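Local atomic coordinates of Sn-glycerol-3-phosphate ABC transporter substrate-binding protein UspB (PDB entry 4MFI), a protein that probably serves as the substrate-binding subunit of an ABC importer, with specificity for glycerophosphocholine. Residues 136-141 against 150-155. Sequence-based numbering, arbitrary orientation.
Sequences LADYEF and YARSTP
Asp138 and Arg152 lie 10.5 Å apart at their CA atoms, the closest CA approach between residues 136-141, with their type I beta turn from Ala137 to Glu140, and residues 150-155, and side chains alone join the two segments. The turn links helix 133-137 to strand 140-141, which forms a beta hairpin with strand 144-160 in this periplasmic-binding-protein fold; the longer strand has a classic beta bulge at Tyr150 and Ala151, both facing Ala307. Just past the bulge, Arg152 reaches back towards the turn, its chain bent at chi2 (-54°) and chi3 (-46°). Its guanidinium grips a single carboxylate oxygen end-on through two bent hydrogen bonds of a salt bridge: NH1 lies 2.9 Å and NH2 2.8 Å from Asp138 OD2, which sits near the guanidinium plane. With the two planes 52° apart, NH1 meets OD2 on its anti side and NH2 from above the carboxylate plane. Thr304 OG1 also bonds OD2, while NE donates to Gly305 O, further restraining the guanidinium's rotation. Tyr139 runs beside the salt bridge, one ring face under Asp138 CB and an edge-to-face partner in Trp105. Its OH comes within 3.0 Å of Arg152 NH1, at an angle too poor for a hydrogen bond.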
loop_
_atom_site.group_PDB
_atom_site.type_symbol
_atom_site.label_atom_id
_atom_site.label_comp_id
_atom_site.label_asym_id
_atom_site.label_seq_id
_atom_site.Cartn_x
_atom_site.Cartn_y
_atom_site.Cartn_z
ATOM N N LEU A 136 -8.470 0.056 -7.779
ATOM C CA LEU A 136 -8.834 -0.987 -8.730
ATOM C C LEU A 136 -7.767 -1.143 -9.820
ATOM O O LEU A 136 -7.454 -2.268 -10.236
ATOM C CB LEU A 136 -10.208 -0.703 -9.344
ATOM C CG LEU A 136 -10.715 -1.791 -10.294
ATOM C CD1 LEU A 136 -10.820 -3.132 -9.580
ATOM C CD2 LEU A 136 -12.055 -1.391 -10.872
ATOM N N ALA A 137 -7.203 -0.021 -10.269
ATOM C CA ALA A 137 -6.147 -0.034 -11.289
ATOM C C ALA A 137 -4.892 -0.761 -10.816
ATOM O O ALA A 137 -4.100 -1.235 -11.633
ATOM C CB ALA A 137 -5.799 1.383 -11.718
ATOM N N ASP A 138 -4.707 -0.842 -9.498
ATOM C CA ASP A 138 -3.578 -1.566 -8.911
ATOM C C ASP A 138 -3.502 -3.015 -9.385
ATOM O O ASP A 138 -2.417 -3.610 -9.384
ATOM C CB ASP A 138 -3.688 -1.591 -7.384
ATOM C CG ASP A 138 -3.355 -0.263 -6.737
ATOM O OD1 ASP A 138 -2.506 0.496 -7.261
ATOM O OD2 ASP A 138 -3.938 0.014 -5.672
ATOM N N TYR A 139 -4.646 -3.591 -9.770
ATOM C CA TYR A 139 -4.696 -5.009 -10.149
ATOM C C TYR A 139 -4.881 -5.228 -11.635
ATOM O O TYR A 139 -5.229 -6.328 -12.072
ATOM C CB TYR A 139 -5.793 -5.747 -9.368
ATOM C CG TYR A 139 -5.687 -5.494 -7.886
ATOM C CD1 TYR A 139 -4.668 -6.066 -7.130
ATOM C CD2 TYR A 139 -6.591 -4.658 -7.242
ATOM C CE1 TYR A 139 -4.559 -5.813 -5.770
ATOM C CE2 TYR A 139 -6.494 -4.408 -5.890
ATOM C CZ TYR A 139 -5.480 -4.983 -5.157
ATOM O OH TYR A 139 -5.394 -4.717 -3.806
ATOM N N GLU A 140 -4.661 -4.173 -12.412
ATOM C CA GLU A 140 -4.825 -4.242 -13.854
ATOM C C GLU A 140 -3.500 -4.563 -14.522
ATOM O O GLU A 140 -2.453 -4.004 -14.177
ATOM C CB GLU A 140 -5.393 -2.923 -14.393
ATOM C CG GLU A 140 -5.683 -2.934 -15.887
ATOM C CD GLU A 140 -4.620 -2.208 -16.699
ATOM O OE1 GLU A 140 -4.405 -2.572 -17.875
ATOM O OE2 GLU A 140 -4.002 -1.263 -16.161
ATOM N N PHE A 141 -3.542 -5.497 -15.457
ATOM C CA PHE A 141 -2.400 -5.743 -16.308
ATOM C C PHE A 141 -2.875 -6.135 -17.688
ATOM O O PHE A 141 -3.691 -7.056 -17.835
ATOM C CB PHE A 141 -1.502 -6.826 -15.740
ATOM C CG PHE A 141 -0.272 -7.052 -16.557
ATOM C CD1 PHE A 141 0.712 -6.075 -16.628
ATOM C CD2 PHE A 141 -0.108 -8.221 -17.273
ATOM C CE1 PHE A 141 1.845 -6.269 -17.395
ATOM C CE2 PHE A 141 1.023 -8.429 -18.040
ATOM C CZ PHE A 141 2.003 -7.451 -18.104
ATOM N N TYR A 150 -9.153 -4.558 -1.043
ATOM C CA TYR A 150 -9.812 -5.015 0.180
ATOM C C TYR A 150 -9.249 -4.323 1.424
ATOM O O TYR A 150 -9.974 -3.623 2.132
ATOM C CB TYR A 150 -9.650 -6.527 0.292
ATOM C CG TYR A 150 -10.211 -7.183 1.537
ATOM C CD1 TYR A 150 -11.586 -7.301 1.736
ATOM C CD2 TYR A 150 -9.362 -7.741 2.488
ATOM C CE1 TYR A 150 -12.097 -7.937 2.860
ATOM C CE2 TYR A 150 -9.863 -8.380 3.617
ATOM C CZ TYR A 150 -11.228 -8.474 3.798
ATOM O OH TYR A 150 -11.725 -9.119 4.910
ATOM N N ALA A 151 -7.957 -4.516 1.683
ATOM C CA ALA A 151 -7.297 -3.926 2.850
ATOM C C ALA A 151 -6.193 -3.006 2.348
ATOM O O ALA A 151 -5.050 -3.433 2.164
ATOM C CB ALA A 151 -6.718 -5.018 3.743
ATOM N N ARG A 152 -6.548 -1.750 2.093
ATOM C CA ARG A 152 -5.667 -0.830 1.381
ATOM C C ARG A 152 -5.210 0.331 2.254
ATOM O O ARG A 152 -5.940 0.788 3.129
ATOM C CB ARG A 152 -6.354 -0.306 0.111
ATOM C CG ARG A 152 -6.956 -1.414 -0.789
ATOM C CD ARG A 152 -5.947 -2.525 -1.176
ATOM N NE ARG A 152 -4.705 -1.901 -1.602
ATOM C CZ ARG A 152 -4.449 -1.469 -2.833
ATOM N NH1 ARG A 152 -5.293 -1.712 -3.837
ATOM N NH2 ARG A 152 -3.316 -0.825 -3.062
ATOM N N SER A 153 -3.993 0.799 1.992
ATOM C CA SER A 153 -3.364 1.866 2.755
ATOM C C SER A 153 -2.624 2.778 1.792
ATOM O O SER A 153 -2.477 2.455 0.610
ATOM C CB SER A 153 -2.344 1.256 3.700
ATOM O OG SER A 153 -1.385 0.543 2.935
ATOM N N THR A 154 -2.162 3.920 2.295
ATOM C CA THR A 154 -1.217 4.763 1.567
ATOM C C THR A 154 -0.216 5.319 2.568
ATOM O O THR A 154 -0.434 5.245 3.779
ATOM C CB THR A 154 -1.885 5.985 0.886
ATOM O OG1 THR A 154 -2.223 6.955 1.882
ATOM C CG2 THR A 154 -3.117 5.593 0.086
ATOM N N PRO A 155 0.885 5.894 2.073
ATOM C CA PRO A 155 1.704 6.680 2.995
ATOM C C PRO A 155 0.979 7.961 3.422
ATOM O O PRO A 155 0.057 8.436 2.745
ATOM C CB PRO A 155 2.939 7.019 2.153
ATOM C CG PRO A 155 2.999 5.919 1.127
ATOM C CD PRO A 155 1.556 5.699 0.777
#